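PDB 5E7P: cell division control protein Cdc48 from Mycobacterium smegmatis, which binds adenine nucleotide, held here as ADP, and probably hydrolyses ATP as a member of the AAA ATPase family. Local coordinates for residues 126-129 with 130-133; 245-248 with 249-253; 276-279 with 280-283. All coordinates share one frame; numbering follows the deposited sequence.

How the contacts relate
All three contacts are local, each made by consecutive residues of a helix or of the turn that follows one, so they lie in series along the chain, none enclosing a long loop, nesting or crossing another. First comes contact 1, the helix 127-133 beside the bound ADP. Contact 2 follows, where helix 237-249 ends and the chain turns into helix 252-258. Contact 3 is helix 276-283, which binds the ADP diphosphate. Helix 237-249 of contact 2 packs against it, Leu245 CD1 lying 3.7 Å from Val283 CG1. Contact 1 stays apart from contact 3, with nearest atoms about 7 Å away, but its Met132 approaches the same ADP.

Contact 1 (126-129 with 130-133); sequences SPAT and LRMA
Arg131 reaches back along the first turns of helix 127-133 and holds its guanidinium group beside Ala128. Its CB starts among main-chain oxygens, 3.6 Å from Pro127 O. CG stands anti to the backbone N (chi1 179°), and the chain runs straight until a bend at chi3 (52°) brings the head round toward the preceding turn. There NE gives its hydrogen to water 1 at 2.9 Å, and the same water donates to Ala128 O at 2.7 Å. The water lies at the guanidinium edge, in its plane, and ties the arginine to the carbonyl one turn earlier. That oxygen also receives the helical bond from Met132 N, so two donors grip it. NH2 comes 4.3 Å from Ala128 CB, where the short alanine suits a place beside the broad, flat group. At the tip NH1 bonds to Ser195 O, and it has a long, weak ion pair with Asp293.

At the start of the helix, Ser126 is the N-cap; its O accepts the bond from Leu130 N at 3.1 Å, and its OG shares a hydrogen bond of 2.9 Å with Thr129 OG1, linking two hydroxyls across the first turn. Pro127 suits the first helical position, where no earlier carbonyl of the helix calls for an N-H, and its own O takes the bond from Arg131 N.

Different faces of the helix meet different parts of the fold. Met132 extends to about 4 Å from the bound ADP, while Thr129 and Ala133 rest on Trp173. Leu130 packs on Val197 and Trp199 of strand 196-199, and Pro127 and Arg131 touch Glu296 and Pro295 of helix 294-299.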
# COMPACT_ATOMS: atom_id res chain seq x y z
N SER A 126 6.91 -11.96 21.38
CA SER A 126 6.29 -10.65 21.54
C SER A 126 5.28 -10.38 20.43
O SER A 126 5.39 -10.94 19.34
CB SER A 126 7.36 -9.56 21.55
OG SER A 126 8.08 -9.55 20.33
N PRO A 127 4.29 -9.52 20.72
CA PRO A 127 3.30 -9.09 19.73
C PRO A 127 3.93 -8.45 18.49
O PRO A 127 3.37 -8.57 17.40
CB PRO A 127 2.47 -8.05 20.49
CG PRO A 127 2.56 -8.49 21.90
CD PRO A 127 3.95 -9.03 22.07
N ALA A 128 5.06 -7.78 18.66
CA ALA A 128 5.76 -7.18 17.53
C ALA A 128 6.32 -8.26 16.59
O ALA A 128 6.31 -8.10 15.37
CB ALA A 128 6.88 -6.27 18.02
N THR A 129 6.79 -9.35 17.18
CA THR A 129 7.30 -10.48 16.42
C THR A 129 6.16 -11.16 15.66
O THR A 129 6.32 -11.54 14.50
CB THR A 129 8.00 -11.50 17.33
OG1 THR A 129 9.12 -10.88 17.97
CG2 THR A 129 8.47 -12.70 16.54
N LEU A 130 5.02 -11.31 16.33
CA LEU A 130 3.83 -11.88 15.71
C LEU A 130 3.41 -11.09 14.47
O LEU A 130 3.12 -11.68 13.43
CB LEU A 130 2.66 -11.91 16.71
CG LEU A 130 2.66 -12.98 17.80
CD1 LEU A 130 1.46 -12.80 18.72
CD2 LEU A 130 2.67 -14.37 17.20
N ARG A 131 3.39 -9.77 14.60
CA ARG A 131 2.98 -8.90 13.50
C ARG A 131 3.97 -8.98 12.34
O ARG A 131 3.57 -9.00 11.18
CB ARG A 131 2.84 -7.46 13.99
CG ARG A 131 2.45 -6.47 12.92
CD ARG A 131 2.23 -5.10 13.53
NE ARG A 131 3.38 -4.67 14.33
CZ ARG A 131 3.31 -3.76 15.29
NH1 ARG A 131 2.15 -3.18 15.59
NH2 ARG A 131 4.40 -3.43 15.97
N MET A 132 5.25 -9.03 12.67
CA MET A 132 6.29 -9.17 11.66
C MET A 132 6.16 -10.48 10.89
O MET A 132 6.29 -10.50 9.66
CB MET A 132 7.67 -9.09 12.32
CG MET A 132 8.83 -9.24 11.35
SD MET A 132 10.42 -9.35 12.20
CE MET A 132 10.39 -7.84 13.16
N ALA A 133 5.90 -11.56 11.61
CA ALA A 133 5.83 -12.89 11.01
C ALA A 133 4.57 -13.08 10.17
O ALA A 133 4.56 -13.88 9.23
CB ALA A 133 5.92 -13.96 12.10
O HOH W 1 6.14 -5.52 14.63

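Contact 2 (245-248 with 249-253)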
# COMPACT_ATOMS: atom_id res chain seq x y z
N LEU A 245 15.89 17.91 13.27
CA LEU A 245 16.18 17.52 14.64
C LEU A 245 17.37 18.27 15.22
O LEU A 245 17.34 18.71 16.37
CB LEU A 245 16.44 16.01 14.73
CG LEU A 245 15.24 15.09 14.92
CD1 LEU A 245 15.70 13.65 15.00
CD2 LEU A 245 14.45 15.48 16.17
N ARG A 246 18.43 18.40 14.42
CA ARG A 246 19.65 19.04 14.89
C ARG A 246 19.45 20.52 15.17
O ARG A 246 19.94 21.04 16.17
CB ARG A 246 20.80 18.79 13.92
CG ARG A 246 21.14 17.31 13.79
CD ARG A 246 22.47 17.06 13.10
NE ARG A 246 22.82 15.64 13.17
CZ ARG A 246 23.46 15.08 14.20
NH1 ARG A 246 23.82 15.82 15.24
NH2 ARG A 246 23.73 13.78 14.18
N LEU A 247 18.71 21.20 14.29
CA LEU A 247 18.42 22.61 14.48
C LEU A 247 17.59 22.83 15.74
O LEU A 247 17.86 23.74 16.53
CB LEU A 247 17.67 23.18 13.27
CG LEU A 247 18.49 23.35 11.99
CD1 LEU A 247 17.59 23.81 10.87
CD2 LEU A 247 19.62 24.35 12.21
N SER A 248 16.59 21.98 15.93
CA SER A 248 15.71 22.10 17.09
C SER A 248 16.41 21.76 18.40
O SER A 248 16.29 22.49 19.37
CB SER A 248 14.48 21.21 16.91
OG SER A 248 13.62 21.30 18.04
N LEU A 249 17.15 20.66 18.41
CA LEU A 249 17.72 20.14 19.65
C LEU A 249 19.15 20.59 19.93
O LEU A 249 19.53 20.73 21.10
CB LEU A 249 17.66 18.61 19.66
CG LEU A 249 16.28 17.97 19.56
CD1 LEU A 249 16.38 16.46 19.64
CD2 LEU A 249 15.37 18.52 20.65
N ASP A 250 19.95 20.81 18.89
CA ASP A 250 21.37 21.08 19.06
C ASP A 250 21.79 22.53 18.79
O ASP A 250 22.71 23.04 19.44
CB ASP A 250 22.21 20.13 18.22
CG ASP A 250 22.01 18.68 18.61
OD1 ASP A 250 21.61 18.44 19.77
OD2 ASP A 250 22.24 17.79 17.77
N GLU A 251 21.13 23.19 17.85
CA GLU A 251 21.48 24.56 17.50
C GLU A 251 20.27 25.50 17.58
O GLU A 251 19.87 26.08 16.57
CB GLU A 251 22.08 24.61 16.09
CG GLU A 251 23.17 23.58 15.85
CD GLU A 251 23.46 23.35 14.37
OE1 GLU A 251 23.46 24.34 13.61
OE2 GLU A 251 23.69 22.19 13.98
N PRO A 252 19.70 25.65 18.78
CA PRO A 252 18.44 26.39 18.94
C PRO A 252 18.61 27.90 18.77
O PRO A 252 17.62 28.60 18.54
CB PRO A 252 18.03 26.08 20.39
CG PRO A 252 18.97 24.99 20.86
CD PRO A 252 20.21 25.19 20.08
N GLU A 253 19.84 28.38 18.90
CA GLU A 253 20.11 29.81 18.77
C GLU A 253 20.13 30.26 17.31
O GLU A 253 19.96 31.44 17.01
CB GLU A 253 21.41 30.18 19.47
CG GLU A 253 21.39 29.98 20.98
CD GLU A 253 20.53 31.01 21.71
OE1 GLU A 253 20.29 30.83 22.92
OE2 GLU A 253 20.12 32.00 21.07
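Arg246 O is gripped by two successive amides, Asp250 N at 2.7 Å and Glu251 N at 3.0 Å. This is the C-terminal turn of helix 237-249, where an ordinary alpha-helical bond shares its acceptor with a wider, pi-type bond one residue further on. Glu251 N comes in the carbonyl plane, whereas Asp250 N is tilted 32° from it, so the two donors occupy different positions around the oxygen as the backbone opens out toward helix 252-258.

Arg246 and Asp250 also meet through their side chains. The extended Arg246 chain brings NH1 to 3.6 Å from Asp250 OD2, a salt bridge whose guanidinium and carboxylate planes stand 47° apart. Neither charge relies on this one bridge: Arg246 NE pairs with Asp242, and Asp250 OD2 with Arg287. A short aspartate fits here, its CB rising just beside Arg246 O while its carboxylate pairs with two arginines.

Leu245, which is buried, and Leu249 lie side by side, pointing the same way, with CD2 of Leu245 4.1 Å from CD1 of Leu249; Leu245 also packs on Leu264 and Cys284. Ser248 is buried, yet with OG anti to the backbone N (chi1 179°) its hydroxyl is directed to Pro262 O, which satisfies it. On another side Leu247 leans on Leu254 and Leu255 of helix 252-258, which fastens the two successive helices together, and the Glu251 side chain runs obliquely across it, OE1 coming 4.1 Å from Leu247 CD2.

Proline suits the next position, since it lacks the N-H that would continue the bonding pattern: Pro252 N, with no hydrogen to give, lies 3.5 Å from Leu247 O, and Pro252 CG sits 4.0 Å from Ser248 O.

Contact 3 (276-279 with 280-283); sequences KATM and VRAV. With ADP (adenosine-5'-diphosphate), chain C.
Ala277, against whose methyl group the extended Arg281 chain sets its guanidinium obliquely, stands where the usual Walker A motif (P-loop) has the serine or threonine that ligates magnesium. The methyl lies 3.5 Å from Arg281 NH1, and the guanidinium goes on to a salt bridge between NH2 and Glu291. With no hydroxyl to offer, Ala277 still gives its backbone N to ADP O2B at 2.9 Å.

In Lys276 the bends at chi3 (-62°) and chi4 (-65°) bring NZ round to ADP O3B at 2.8 Å, the oxygen that the backbone N also faces. Gly270 O also receives from NZ. Thr278 uses two donors on one alpha-phosphate oxygen: N reaches ADP O2A at 2.9 Å and OG1 at 3.2 Å. Helix 276-283 thus points its N terminus at the diphosphate, and its dipole would be expected to favour the negative charge; Gly273 N and Gly275 N also bond to the ADP.

Farther along, one side of the helix is apolar. Met279 CG lies 4.2 Å from Val283 CG2, and this pair packs against helices 228-232 and 237-249, while Val280 rests on Ile364 and Thr366 of strand 361-366.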
# COMPACT_ATOMS: atom_id res chain seq x y z
N LYS A 276 9.37 3.56 7.43
CA LYS A 276 9.20 4.83 8.12
C LYS A 276 9.71 4.80 9.57
O LYS A 276 10.43 5.71 10.00
CB LYS A 276 7.73 5.26 8.10
CG LYS A 276 7.17 5.47 6.71
CD LYS A 276 5.71 5.90 6.78
CE LYS A 276 4.85 4.83 7.41
NZ LYS A 276 4.81 3.59 6.60
N ALA A 277 9.35 3.76 10.31
CA ALA A 277 9.75 3.65 11.71
C ALA A 277 11.24 3.39 11.83
O ALA A 277 11.90 3.93 12.72
CB ALA A 277 8.95 2.56 12.41
N THR A 278 11.78 2.56 10.94
CA THR A 278 13.20 2.27 10.93
C THR A 278 14.03 3.53 10.65
O THR A 278 15.09 3.73 11.25
CB THR A 278 13.53 1.18 9.88
OG1 THR A 278 12.87 -0.04 10.23
CG2 THR A 278 15.03 0.94 9.81
N MET A 279 13.53 4.38 9.76
CA MET A 279 14.20 5.64 9.46
C MET A 279 14.27 6.53 10.69
O MET A 279 15.30 7.15 10.96
CB MET A 279 13.48 6.38 8.32
CG MET A 279 14.08 7.76 8.05
SD MET A 279 13.17 8.74 6.83
CE MET A 279 11.75 9.25 7.78
N VAL A 280 13.17 6.60 11.43
CA VAL A 280 13.09 7.45 12.62
C VAL A 280 14.06 7.00 13.70
O VAL A 280 14.76 7.82 14.30
CB VAL A 280 11.65 7.51 13.18
CG1 VAL A 280 11.61 8.38 14.43
CG2 VAL A 280 10.69 8.04 12.13
N ARG A 281 14.12 5.69 13.93
CA ARG A 281 15.05 5.14 14.91
C ARG A 281 16.50 5.39 14.51
O ARG A 281 17.35 5.70 15.35
CB ARG A 281 14.80 3.65 15.11
CG ARG A 281 13.36 3.32 15.49
CD ARG A 281 13.20 1.86 15.91
NE ARG A 281 11.81 1.55 16.20
CZ ARG A 281 10.96 0.98 15.34
NH1 ARG A 281 11.38 0.64 14.13
NH2 ARG A 281 9.71 0.74 15.70
N ALA A 282 16.77 5.27 13.21
CA ALA A 282 18.12 5.49 12.69
C ALA A 282 18.55 6.95 12.83
O ALA A 282 19.68 7.24 13.22
CB ALA A 282 18.20 5.05 11.24
N VAL A 283 17.64 7.86 12.50
CA VAL A 283 17.92 9.29 12.58
C VAL A 283 18.11 9.75 14.03
O VAL A 283 18.94 10.61 14.32
CB VAL A 283 16.80 10.12 11.88
CG1 VAL A 283 16.92 11.60 12.22
CG2 VAL A 283 16.86 9.91 10.38
PB ADP C . 6.95 1.31 8.15
O1B ADP C . 5.62 0.61 8.04
O2B ADP C . 7.24 1.87 9.52
O3B ADP C . 7.26 2.25 7.02
PA ADP C . 9.13 -0.24 9.08
O1A ADP C . 8.47 -0.92 10.25
O2A ADP C . 9.96 1.00 9.31
O3A ADP C . 7.98 0.07 7.99
O5' ADP C . 10.00 -1.34 8.32
C5' ADP C . 9.32 -2.33 7.55
C4' ADP C . 9.91 -3.67 7.94
O4' ADP C . 11.11 -3.88 7.22
C3' ADP C . 10.24 -3.70 9.43
O3' ADP C . 9.65 -4.85 10.04
C2' ADP C . 11.75 -3.79 9.50
O2' ADP C . 12.13 -4.81 10.43
C1' ADP C . 12.20 -4.15 8.10
N9 ADP C . 13.36 -3.33 7.67
C8 ADP C . 13.33 -2.03 7.31
N7 ADP C . 14.57 -1.60 6.96
C5 ADP C . 15.41 -2.63 7.09
C6 ADP C . 16.86 -2.87 6.89
N6 ADP C . 17.68 -1.88 6.46
N1 ADP C . 17.35 -4.11 7.16
C2 ADP C . 16.55 -5.10 7.58
N3 ADP C . 15.23 -4.96 7.78
C4 ADP C . 14.61 -3.77 7.56